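Local atomic coordinates of short chain alcohol dehydrogenase-related dehydrogenase (Sinorhizobium meliloti, PDB entry 3TPC), a protein that probably acts as an oxidoreductase of the short-chain dehydrogenase/reductase family, although its substrate and physiological reaction are not established. Residues E129-G134 with G143-T148; F10-A15 with R25-E30; D107-T112 with Y163-G168; L35-K40 with T69-F74. One frame throughout, in Å; residues are numbered along the deposited sequence.

Interaction 1 of 4, residues E129-G134 with G143-T148; sequences EVMSQG and GVIVNT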
loop_
_atom_site.group_PDB
_atom_site.type_symbol
_atom_site.label_atom_id
_atom_site.label_comp_id
_atom_site.label_asym_id
_atom_site.label_seq_id
_atom_site.Cartn_x
_atom_site.Cartn_y
_atom_site.Cartn_z
ATOM N N GLU D 129 -19.561 2.478 -21.538
ATOM C CA GLU D 129 -20.933 2.512 -22.021
ATOM C C GLU D 129 -21.090 1.612 -23.264
ATOM O O GLU D 129 -21.910 0.711 -23.257
ATOM C CB GLU D 129 -21.362 3.942 -22.352
ATOM C CG GLU D 129 -22.669 4.004 -23.181
ATOM C CD GLU D 129 -23.335 5.374 -23.140
ATOM O OE1 GLU D 129 -22.657 6.382 -23.449
ATOM O OE2 GLU D 129 -24.522 5.460 -22.745
ATOM N N VAL D 130 -20.268 1.849 -24.301
ATOM C CA VAL D 130 -20.232 0.999 -25.477
ATOM C C VAL D 130 -19.909 -0.480 -25.185
ATOM O O VAL D 130 -20.636 -1.373 -25.670
ATOM C CB VAL D 130 -19.273 1.537 -26.484
ATOM C CG1 VAL D 130 -19.015 0.511 -27.553
ATOM C CG2 VAL D 130 -19.829 2.778 -27.099
HETATM N N MSE D 131 -18.843 -0.763 -24.408
HETATM C CA MSE D 131 -18.426 -2.139 -24.177
HETATM C C MSE D 131 -19.605 -2.899 -23.619
HETATM O O MSE D 131 -19.845 -4.039 -23.992
HETATM C CB MSE D 131 -17.229 -2.208 -23.207
HETATM C CG MSE D 131 -15.949 -1.492 -23.729
HETATM SE SE MSE D 131 -14.714 -1.302 -22.261
HETATM C CE MSE D 131 -13.171 -1.299 -23.309
ATOM N N SER D 132 -20.298 -2.226 -22.709
ATOM C CA SER D 132 -21.565 -2.544 -22.068
ATOM C C SER D 132 -22.602 -3.237 -22.990
ATOM O O SER D 132 -23.302 -4.187 -22.587
ATOM C CB SER D 132 -22.120 -1.163 -21.646
ATOM O OG SER D 132 -23.121 -1.155 -20.666
ATOM N N GLN D 133 -22.682 -2.716 -24.220
ATOM C CA GLN D 133 -23.748 -3.014 -25.163
ATOM C C GLN D 133 -23.369 -4.193 -26.059
ATOM O O GLN D 133 -24.151 -4.586 -26.913
ATOM C CB GLN D 133 -24.030 -1.788 -26.031
ATOM C CG GLN D 133 -24.818 -0.667 -25.358
ATOM C CD GLN D 133 -24.596 0.707 -26.055
ATOM O OE1 GLN D 133 -24.902 1.758 -25.499
ATOM N NE2 GLN D 133 -24.050 0.682 -27.275
ATOM N N GLY D 134 -22.163 -4.731 -25.887
ATOM C CA GLY D 134 -21.690 -5.883 -26.696
ATOM C C GLY D 134 -21.988 -7.230 -26.052
ATOM O O GLY D 134 -22.489 -7.276 -24.936
ATOM N N GLY D 143 -15.249 -6.258 -21.878
ATOM C CA GLY D 143 -14.125 -5.310 -22.075
ATOM C C GLY D 143 -12.949 -5.428 -21.149
ATOM O O GLY D 143 -13.024 -6.089 -20.113
ATOM N N VAL D 144 -11.846 -4.807 -21.546
ATOM C CA VAL D 144 -10.650 -4.624 -20.728
ATOM C C VAL D 144 -10.266 -3.153 -20.854
ATOM O O VAL D 144 -10.092 -2.628 -21.983
ATOM C CB VAL D 144 -9.430 -5.310 -21.314
ATOM C CG1 VAL D 144 -8.324 -5.520 -20.246
ATOM C CG2 VAL D 144 -9.820 -6.551 -21.947
ATOM N N ILE D 145 -10.098 -2.515 -19.714
ATOM C CA ILE D 145 -9.613 -1.172 -19.684
ATOM C C ILE D 145 -8.280 -1.260 -18.933
ATOM O O ILE D 145 -8.240 -1.730 -17.817
ATOM C CB ILE D 145 -10.648 -0.261 -18.947
ATOM C CG1 ILE D 145 -11.951 -0.224 -19.762
ATOM C CG2 ILE D 145 -10.067 1.145 -18.660
ATOM C CD1 ILE D 145 -13.172 0.603 -19.132
ATOM N N VAL D 146 -7.202 -0.839 -19.580
ATOM C CA VAL D 146 -5.946 -0.706 -18.920
ATOM C C VAL D 146 -5.615 0.771 -18.809
ATOM O O VAL D 146 -5.592 1.516 -19.836
ATOM C CB VAL D 146 -4.806 -1.401 -19.711
ATOM C CG1 VAL D 146 -3.546 -1.386 -18.919
ATOM C CG2 VAL D 146 -5.189 -2.845 -20.028
ATOM N N ASN D 147 -5.298 1.206 -17.591
ATOM C CA ASN D 147 -4.851 2.583 -17.438
ATOM C C ASN D 147 -3.359 2.717 -17.202
ATOM O O ASN D 147 -2.687 1.797 -16.710
ATOM C CB ASN D 147 -5.628 3.267 -16.342
ATOM C CG ASN D 147 -7.133 3.140 -16.528
ATOM O OD1 ASN D 147 -7.831 2.686 -15.634
ATOM N ND2 ASN D 147 -7.629 3.517 -17.663
ATOM N N THR D 148 -2.853 3.900 -17.505
ATOM C CA THR D 148 -1.458 4.154 -17.294
ATOM C C THR D 148 -1.327 5.157 -16.203
ATOM O O THR D 148 -1.715 6.310 -16.373
ATOM C CB THR D 148 -0.776 4.709 -18.579
ATOM O OG1 THR D 148 -0.997 3.782 -19.659
ATOM C CG2 THR D 148 0.669 4.858 -18.331
#

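Interaction 2 of 4, residues F10-A15 with R25-E30; sequences FIVTGA and RMLAQE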
loop_
_atom_site.group_PDB
_atom_site.type_symbol
_atom_site.label_atom_id
_atom_site.label_comp_id
_atom_site.label_asym_id
_atom_site.label_seq_id
_atom_site.Cartn_x
_atom_site.Cartn_y
_atom_site.Cartn_z
ATOM N N PHE D 10 -9.734 -2.063 -30.392
ATOM C CA PHE D 10 -9.174 -1.296 -29.299
ATOM C C PHE D 10 -9.090 0.173 -29.593
ATOM O O PHE D 10 -8.778 0.597 -30.714
ATOM C CB PHE D 10 -7.761 -1.785 -28.961
ATOM C CG PHE D 10 -7.746 -3.032 -28.168
ATOM C CD1 PHE D 10 -7.313 -3.018 -26.847
ATOM C CD2 PHE D 10 -8.197 -4.225 -28.723
ATOM C CE1 PHE D 10 -7.327 -4.184 -26.086
ATOM C CE2 PHE D 10 -8.216 -5.380 -28.001
ATOM C CZ PHE D 10 -7.796 -5.376 -26.677
ATOM N N ILE D 11 -9.351 0.964 -28.557
ATOM C CA ILE D 11 -9.049 2.371 -28.579
ATOM C C ILE D 11 -7.826 2.594 -27.736
ATOM O O ILE D 11 -7.698 2.050 -26.654
ATOM C CB ILE D 11 -10.210 3.191 -28.051
ATOM C CG1 ILE D 11 -11.475 2.809 -28.829
ATOM C CG2 ILE D 11 -9.861 4.693 -28.144
ATOM C CD1 ILE D 11 -12.756 3.468 -28.378
ATOM N N VAL D 12 -6.912 3.381 -28.260
ATOM C CA VAL D 12 -5.704 3.658 -27.585
ATOM C C VAL D 12 -5.566 5.162 -27.657
ATOM O O VAL D 12 -5.837 5.787 -28.698
ATOM C CB VAL D 12 -4.453 3.019 -28.242
ATOM C CG1 VAL D 12 -3.234 3.410 -27.479
ATOM C CG2 VAL D 12 -4.505 1.483 -28.299
ATOM N N THR D 13 -5.067 5.702 -26.550
ATOM C CA THR D 13 -4.998 7.108 -26.264
ATOM C C THR D 13 -3.518 7.494 -26.180
ATOM O O THR D 13 -2.646 6.645 -25.918
ATOM C CB THR D 13 -5.834 7.284 -24.974
ATOM O OG1 THR D 13 -7.101 7.897 -25.274
ATOM C CG2 THR D 13 -5.109 7.912 -23.873
ATOM N N GLY D 14 -3.191 8.745 -26.491
ATOM C CA GLY D 14 -1.780 9.100 -26.722
ATOM C C GLY D 14 -1.051 8.164 -27.668
ATOM O O GLY D 14 0.102 7.779 -27.438
ATOM N N ALA D 15 -1.731 7.810 -28.746
ATOM C CA ALA D 15 -1.278 6.799 -29.708
ATOM C C ALA D 15 -0.079 7.194 -30.630
ATOM O O ALA D 15 0.541 6.320 -31.279
ATOM C CB ALA D 15 -2.477 6.335 -30.572
ATOM N N ARG D 25 1.165 -0.461 -31.948
ATOM C CA ARG D 25 1.963 -1.397 -32.689
ATOM C C ARG D 25 1.696 -2.857 -32.318
ATOM O O ARG D 25 1.382 -3.655 -33.228
ATOM C CB ARG D 25 3.432 -1.078 -32.546
ATOM C CG ARG D 25 4.059 -0.721 -33.837
ATOM C CD ARG D 25 5.576 -0.613 -33.674
ATOM N NE ARG D 25 5.909 0.676 -33.057
ATOM C CZ ARG D 25 6.293 0.847 -31.786
ATOM N NH1 ARG D 25 6.430 -0.202 -30.961
ATOM N NH2 ARG D 25 6.545 2.083 -31.353
HETATM N N MSE D 26 1.800 -3.208 -31.021
HETATM C CA MSE D 26 1.559 -4.605 -30.603
HETATM C C MSE D 26 0.163 -5.092 -30.895
HETATM O O MSE D 26 0.003 -6.233 -31.270
HETATM C CB MSE D 26 2.076 -4.972 -29.188
HETATM C CG MSE D 26 1.112 -4.888 -28.091
HETATM SE SE MSE D 26 -0.302 -6.192 -28.046
HETATM C CE MSE D 26 -1.452 -5.077 -26.980
ATOM N N LEU D 27 -0.830 -4.229 -30.826
ATOM C CA LEU D 27 -2.166 -4.646 -31.206
ATOM C C LEU D 27 -2.279 -4.898 -32.715
ATOM O O LEU D 27 -2.852 -5.895 -33.118
ATOM C CB LEU D 27 -3.250 -3.672 -30.688
ATOM C CG LEU D 27 -3.401 -3.612 -29.146
ATOM C CD1 LEU D 27 -4.127 -2.390 -28.671
ATOM C CD2 LEU D 27 -4.075 -4.846 -28.562
ATOM N N ALA D 28 -1.702 -4.015 -33.537
ATOM C CA ALA D 28 -1.701 -4.212 -35.009
ATOM C C ALA D 28 -1.073 -5.527 -35.441
ATOM O O ALA D 28 -1.656 -6.251 -36.241
ATOM C CB ALA D 28 -1.038 -3.036 -35.728
ATOM N N GLN D 29 0.113 -5.817 -34.898
ATOM C CA GLN D 29 0.777 -7.102 -35.030
ATOM C C GLN D 29 0.004 -8.320 -34.495
ATOM O O GLN D 29 0.275 -9.427 -34.928
ATOM C CB GLN D 29 2.125 -7.060 -34.305
ATOM C CG GLN D 29 3.224 -6.179 -34.916
ATOM C CD GLN D 29 4.348 -5.855 -33.895
ATOM O OE1 GLN D 29 4.405 -6.439 -32.791
ATOM N NE2 GLN D 29 5.221 -4.905 -34.251
ATOM N N GLU D 30 -0.905 -8.157 -33.529
ATOM C CA GLU D 30 -1.736 -9.309 -33.079
ATOM C C GLU D 30 -3.064 -9.362 -33.808
ATOM O O GLU D 30 -3.957 -10.105 -33.430
ATOM C CB GLU D 30 -2.010 -9.298 -31.566
ATOM C CG GLU D 30 -0.772 -9.353 -30.670
ATOM C CD GLU D 30 -0.098 -10.718 -30.621
ATOM O OE1 GLU D 30 -0.787 -11.728 -30.769
ATOM O OE2 GLU D 30 1.131 -10.785 -30.416
#

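Interaction 3 of 4, residues D107-T112 with Y163-G168; sequences DSFART and YAASKG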
loop_
_atom_site.group_PDB
_atom_site.type_symbol
_atom_site.label_atom_id
_atom_site.label_comp_id
_atom_site.label_asym_id
_atom_site.label_seq_id
_atom_site.Cartn_x
_atom_site.Cartn_y
_atom_site.Cartn_z
ATOM N N ASP D 107 -3.120 26.939 -12.398
ATOM C CA ASP D 107 -3.692 26.386 -13.617
ATOM C C ASP D 107 -2.805 25.329 -14.269
ATOM O O ASP D 107 -3.305 24.450 -14.933
ATOM C CB ASP D 107 -3.978 27.510 -14.617
ATOM C CG ASP D 107 -2.835 27.692 -15.628
ATOM O OD1 ASP D 107 -2.745 26.892 -16.621
ATOM O OD2 ASP D 107 -2.006 28.603 -15.430
ATOM N N SER D 108 -1.493 25.443 -14.117
ATOM C CA SER D 108 -0.561 24.403 -14.546
ATOM C C SER D 108 -0.876 23.013 -13.899
ATOM O O SER D 108 -0.892 21.969 -14.583
ATOM C CB SER D 108 0.849 24.830 -14.204
ATOM O OG SER D 108 1.733 23.827 -14.611
ATOM N N PHE D 109 -1.142 23.039 -12.594
ATOM C CA PHE D 109 -1.474 21.866 -11.783
ATOM C C PHE D 109 -2.822 21.227 -12.214
ATOM O O PHE D 109 -2.897 20.010 -12.492
ATOM C CB PHE D 109 -1.486 22.260 -10.295
ATOM C CG PHE D 109 -1.843 21.155 -9.400
ATOM C CD1 PHE D 109 -0.854 20.405 -8.787
ATOM C CD2 PHE D 109 -3.197 20.827 -9.176
ATOM C CE1 PHE D 109 -1.188 19.317 -7.973
ATOM C CE2 PHE D 109 -3.549 19.759 -8.343
ATOM C CZ PHE D 109 -2.548 18.997 -7.767
ATOM N N ALA D 110 -3.848 22.076 -12.309
ATOM C CA ALA D 110 -5.140 21.739 -12.919
ATOM C C ALA D 110 -5.005 21.108 -14.293
ATOM O O ALA D 110 -5.623 20.107 -14.577
ATOM C CB ALA D 110 -6.062 22.969 -12.964
ATOM N N ARG D 111 -4.159 21.672 -15.126
ATOM C CA ARG D 111 -4.006 21.186 -16.474
ATOM C C ARG D 111 -3.445 19.729 -16.496
ATOM O O ARG D 111 -3.861 18.900 -17.261
ATOM C CB ARG D 111 -3.095 22.169 -17.232
ATOM C CG ARG D 111 -3.328 22.251 -18.726
ATOM N N THR D 112 -2.472 19.448 -15.661
ATOM C CA THR D 112 -1.895 18.119 -15.538
ATOM C C THR D 112 -2.878 17.120 -14.966
ATOM O O THR D 112 -2.923 15.975 -15.422
ATOM C CB THR D 112 -0.713 18.195 -14.590
ATOM O OG1 THR D 112 0.277 19.038 -15.175
ATOM C CG2 THR D 112 -0.134 16.810 -14.293
ATOM N N TYR D 163 2.070 15.630 -11.015
ATOM C CA TYR D 163 2.181 14.364 -11.718
ATOM C C TYR D 163 1.773 13.205 -10.788
ATOM O O TYR D 163 0.914 12.391 -11.101
ATOM C CB TYR D 163 3.614 14.181 -12.175
ATOM C CG TYR D 163 3.809 12.978 -13.048
ATOM C CD1 TYR D 163 2.964 12.734 -14.121
ATOM C CD2 TYR D 163 4.833 12.083 -12.809
ATOM C CE1 TYR D 163 3.138 11.640 -14.938
ATOM C CE2 TYR D 163 5.020 10.963 -13.618
ATOM C CZ TYR D 163 4.165 10.758 -14.683
ATOM O OH TYR D 163 4.363 9.689 -15.526
ATOM N N ALA D 164 2.391 13.165 -9.631
ATOM C CA ALA D 164 2.073 12.210 -8.617
ATOM C C ALA D 164 0.564 12.200 -8.207
ATOM O O ALA D 164 -0.074 11.140 -8.152
ATOM C CB ALA D 164 2.992 12.447 -7.416
ATOM N N ALA D 165 0.005 13.369 -7.959
ATOM C CA ALA D 165 -1.394 13.432 -7.524
ATOM C C ALA D 165 -2.311 12.904 -8.615
ATOM O O ALA D 165 -3.194 12.069 -8.346
ATOM C CB ALA D 165 -1.814 14.886 -7.106
ATOM N N SER D 166 -2.103 13.429 -9.819
ATOM C CA SER D 166 -2.722 12.972 -11.069
ATOM C C SER D 166 -2.829 11.449 -11.160
ATOM O O SER D 166 -3.874 10.879 -11.447
ATOM C CB SER D 166 -1.742 13.288 -12.200
ATOM O OG SER D 166 -2.131 14.416 -12.852
ATOM N N LYS D 167 -1.658 10.818 -11.044
ATOM C CA LYS D 167 -1.512 9.423 -11.338
ATOM C C LYS D 167 -2.017 8.633 -10.160
ATOM O O LYS D 167 -2.519 7.493 -10.324
ATOM C CB LYS D 167 -0.046 9.126 -11.602
ATOM C CG LYS D 167 0.507 9.744 -12.919
ATOM C CD LYS D 167 -0.325 9.378 -14.131
ATOM C CE LYS D 167 0.437 9.498 -15.442
ATOM N NZ LYS D 167 -0.344 8.791 -16.515
ATOM N N GLY D 168 -1.863 9.228 -8.973
ATOM C CA GLY D 168 -2.412 8.677 -7.734
ATOM C C GLY D 168 -3.912 8.600 -7.868
ATOM O O GLY D 168 -4.490 7.624 -7.467
#

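Interaction 4 of 4, residues L35-K40 with T69-F74; sequences LGLDLK and TAALAF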
loop_
_atom_site.group_PDB
_atom_site.type_symbol
_atom_site.label_atom_id
_atom_site.label_comp_id
_atom_site.label_asym_id
_atom_site.label_seq_id
_atom_site.Cartn_x
_atom_site.Cartn_y
_atom_site.Cartn_z
ATOM N N LEU D 35 -8.179 2.015 -32.974
ATOM C CA LEU D 35 -8.498 3.420 -33.094
ATOM C C LEU D 35 -7.474 4.215 -32.281
ATOM O O LEU D 35 -7.506 4.229 -31.055
ATOM C CB LEU D 35 -9.935 3.716 -32.633
ATOM C CG LEU D 35 -10.326 5.196 -32.752
ATOM C CD1 LEU D 35 -10.057 5.814 -34.152
ATOM C CD2 LEU D 35 -11.770 5.440 -32.343
ATOM N N GLY D 36 -6.555 4.856 -32.985
ATOM C CA GLY D 36 -5.508 5.601 -32.343
ATOM C C GLY D 36 -5.898 7.045 -32.154
ATOM O O GLY D 36 -5.997 7.791 -33.122
ATOM N N LEU D 37 -6.126 7.450 -30.910
ATOM C CA LEU D 37 -6.414 8.862 -30.579
ATOM C C LEU D 37 -5.177 9.547 -30.055
ATOM O O LEU D 37 -4.376 8.908 -29.350
ATOM C CB LEU D 37 -7.514 8.959 -29.533
ATOM C CG LEU D 37 -8.819 8.308 -29.957
ATOM C CD1 LEU D 37 -9.793 8.356 -28.841
ATOM C CD2 LEU D 37 -9.387 9.051 -31.163
ATOM N N ASP D 38 -5.024 10.824 -30.428
ATOM C CA ASP D 38 -4.007 11.756 -29.923
ATOM C C ASP D 38 -4.248 13.160 -30.491
ATOM O O ASP D 38 -5.215 13.375 -31.231
ATOM C CB ASP D 38 -2.588 11.311 -30.236
ATOM C CG ASP D 38 -1.574 11.729 -29.137
ATOM O OD1 ASP D 38 -1.703 12.843 -28.569
ATOM O OD2 ASP D 38 -0.636 10.938 -28.850
ATOM N N LEU D 39 -3.388 14.115 -30.132
ATOM C CA LEU D 39 -3.578 15.508 -30.529
ATOM C C LEU D 39 -2.981 15.741 -31.890
ATOM O O LEU D 39 -3.563 16.465 -32.690
ATOM C CB LEU D 39 -2.940 16.478 -29.538
ATOM C CG LEU D 39 -3.754 16.802 -28.280
ATOM C CD1 LEU D 39 -3.201 18.015 -27.544
ATOM C CD2 LEU D 39 -5.215 17.014 -28.627
ATOM N N LYS D 40 -1.824 15.124 -32.130
ATOM C CA LYS D 40 -1.119 15.182 -33.408
ATOM C C LYS D 40 -0.811 13.750 -33.888
ATOM O O LYS D 40 -0.527 12.885 -33.072
ATOM C CB LYS D 40 0.181 15.997 -33.268
ATOM N N THR D 69 -16.963 11.797 -27.269
ATOM C CA THR D 69 -18.191 11.223 -27.803
ATOM C C THR D 69 -18.073 10.940 -29.309
ATOM O O THR D 69 -18.493 9.874 -29.764
ATOM C CB THR D 69 -19.417 12.075 -27.536
ATOM O OG1 THR D 69 -19.519 12.349 -26.136
ATOM C CG2 THR D 69 -20.674 11.313 -27.979
ATOM N N ALA D 70 -17.484 11.871 -30.061
ATOM C CA ALA D 70 -17.225 11.677 -31.519
ATOM C C ALA D 70 -16.316 10.478 -31.866
ATOM O O ALA D 70 -16.468 9.860 -32.913
ATOM C CB ALA D 70 -16.660 12.967 -32.157
ATOM N N ALA D 71 -15.382 10.150 -30.982
ATOM C CA ALA D 71 -14.499 9.022 -31.191
ATOM C C ALA D 71 -15.195 7.682 -30.940
ATOM O O ALA D 71 -14.933 6.700 -31.639
ATOM C CB ALA D 71 -13.271 9.163 -30.290
ATOM N N LEU D 72 -16.053 7.635 -29.922
ATOM C CA LEU D 72 -16.796 6.428 -29.601
ATOM C C LEU D 72 -17.879 6.165 -30.658
ATOM O O LEU D 72 -17.972 5.053 -31.168
ATOM C CB LEU D 72 -17.356 6.454 -28.168
ATOM C CG LEU D 72 -16.533 5.941 -26.968
ATOM C CD1 LEU D 72 -16.162 4.462 -27.044
ATOM C CD2 LEU D 72 -15.287 6.773 -26.686
ATOM N N ALA D 73 -18.688 7.174 -30.988
ATOM C CA ALA D 73 -19.628 7.061 -32.132
ATOM C C ALA D 73 -18.905 6.553 -33.389
ATOM O O ALA D 73 -19.380 5.616 -34.056
ATOM C CB ALA D 73 -20.324 8.404 -32.421
ATOM N N PHE D 74 -17.752 7.166 -33.685
ATOM C CA PHE D 74 -16.969 6.828 -34.856
ATOM C C PHE D 74 -16.676 5.354 -34.850
ATOM O O PHE D 74 -17.058 4.652 -35.770
ATOM C CB PHE D 74 -15.664 7.603 -34.868
ATOM C CG PHE D 74 -14.676 7.105 -35.871
ATOM C CD1 PHE D 74 -13.826 6.041 -35.563
ATOM C CD2 PHE D 74 -14.577 7.706 -37.126
ATOM C CE1 PHE D 74 -12.908 5.578 -36.483
ATOM C CE2 PHE D 74 -13.643 7.245 -38.065
ATOM C CZ PHE D 74 -12.812 6.177 -37.740
#

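Interaction 1 of 4, residues E129-G134 with G143-T148
M131, a selenomethionine near the C-terminal end of helix 106-132, lies against G143, V144 and I145 at the start of strand 143-148, inside the Rossmann core of the subunit. Its chain, extended beyond CG, crosses I145 at a slant, and M131 SE comes 3.9 Å from I145 CG1 and 4.0 Å from I145 CD1. The terminal methyl continues past this branch, M131 CE resting 3.6 Å from V144 O. With CG1 beside the backbone N (chi1 -64°), I145 swings its longer branch toward the helix although its CB does not point there. G143 has no side chain, which lets M131 SE settle 4.1 Å from G143 CA. I186 of the adjoining strand 186-193 touches both M131 and I145, and V82 also packs on M131, so this part is densely enclosed.

The remainder of the helix end is looser. S132 turns its CB away from the strand; E129 and S132 instead pack on P103 and L98 of the second subunit. As the helix gives way to a turn, G134 N donates to M131 O at 3.1 Å.

Selenium and methyl groups meet aliphatic carbon and one carbonyl oxygen, which implies a join resting on dispersion and fit of shape, without directional polar bonds between helix and strand.

Interaction 2 of 4, residues F10-A15 with R25-E30
In the first beta-alpha-beta unit of the Rossmann fold, L27 of helix 18-29 reaches down onto F10 and V12 of strand 9-12. The strand lies inside the parallel sheet, bonded through its backbone to strands 33-38 and 84-87, and its side chains alternate: F10 and V12 point toward the helix, while I11 points away and meets L37 and L72 on the other side of the sheet. Beyond V12 the chain leaves the strand through T13 and G14, which begin the Thr-Gly-X-X-X-Gly-X-Gly sequence that binds the dinucleotide in relatives; the backbone of G14 has positive phi, a conformation that glycine readily adopts.

Helix and strand touch through a single leucine with two working branches. CG of L27 stands beside its backbone N (chi1 -66°), and from there the two methyls divide the strand surface between them. L27 CD1 fits at the base of the phenylalanine, 3.7 Å from F10 CB, and also meets V12 tip to tip, 3.9 Å from V12 CG2. The side chains of F10 and L27 cross at about a right angle. L5 touches both residues, and C236 of helix 225-237 lies against F10, so this wholly apolar junction is buried between two helices and the sheet.

The other branch makes a CH-pi contact of nearly ideal direction: L27 CD2 sits over the face of the F10 ring, 3.9 Å from its centroid and just 3° off the ring normal.

Interaction 3 of 4, residues D107-T112 with Y163-G168
S166 OG makes a weak hydrogen bond across the helix pair to T112 O of helix 106-132, at 3.1 Å, and has a second weak partner in A162 O, one turn back in its own helix 161-181. The same oxygen also packs against a methyl, with T112 CG2 3.4 Å from S166 OG.

The methyl of T112 is placed by its torsion. OG1 lies beside the backbone N (chi1 -64°) and turns back toward S108 O in its own helix; CG2, anti to the backbone N, is thereby sent across to the other helix, ending 4.1 Å from Y163 N. One turn earlier F109 comes within 4.2 Å, by its CZ, of A165 CB, the ring meeting the methyl obliquely. The small residues A165 and S166 face the partner helix, and the segment axes approach to 9.6 Å with a signed crossing angle of -32°, running in broadly the same direction.

The CB of Y163 points away from helix 106-132, and K167 CG lies above one face of the Y163 ring, nearer its border than its centre. Their spacing matches the Tyr-X-X-X-Lys signature of the family. On the side facing the second subunit, F109 stacks on F121 of that subunit and A165 packs on its L117, so both helices face the second subunit of the four-chain assembly, while K167 NZ bonds to T148 O and ties helix 161-181 to the end of strand 143-148.

Interaction 4 of 4, residues L35-K40 with T69-F74
The F74 ring meets L35 obliquely, with F74 CE1 3.7 Å from L35 CD1 and the two side chains slanting across each other. This joins helix 65-79 to strand 33-38 of the Rossmann sheet, the helix segment running almost antiparallel to the strand at 170°, as expected where helices return over a parallel sheet. Both branches of L35 are engaged. With CG anti to the backbone N (chi1 -180°), the leucine stretches toward the helix; its second methyl, L35 CD2, lies 3.5 Å from A71 O and 3.9 Å from F74 CD1, wedged between helix backbone and ring.

Two residues further along the strand, L37 straddles a smaller neighbour: A71 CB is 3.9 Å from L37 CD1 and 4.0 Å from L37 CD2, so the alanine methyl sits against both branches. A71 and the two leucines are buried, whereas F74 is on the exposed margin, with F79 of its own helix beside it. L72 turns its CB the other way and packs on L126, A127 and V130 of helix 106-132.

Where the strand ends, polar groups take over. An acidic residue at this place in relatives commonly favours NAD(H), and D38 is consistent with that. Its OD2 accepts from S16 N of the glycine-rich loop, while D38 OD1 receives L39 N through its anti lone pair at 2.6 Å.

Overall arrangement
Interactions 1, 2 and 4 each fasten a helix to the one parallel sheet and are almost purely apolar; interaction 3 joins two helices and adds a weak polar link. Interactions 2 and 4 use neighbouring strands, bonded from F10 O to L35 N and from V12 O to L37 N, but lie against opposite sides of the sheet. Interactions 1 and 3 share helix 106-132 and have centres about 24 Å apart; both touch the second subunit, unlike 2 and 4. Interactions 1 and 4 pack against each other on the same side of the sheet. All are essentially buried, though interaction 4 has an exposed phenylalanine at its margin.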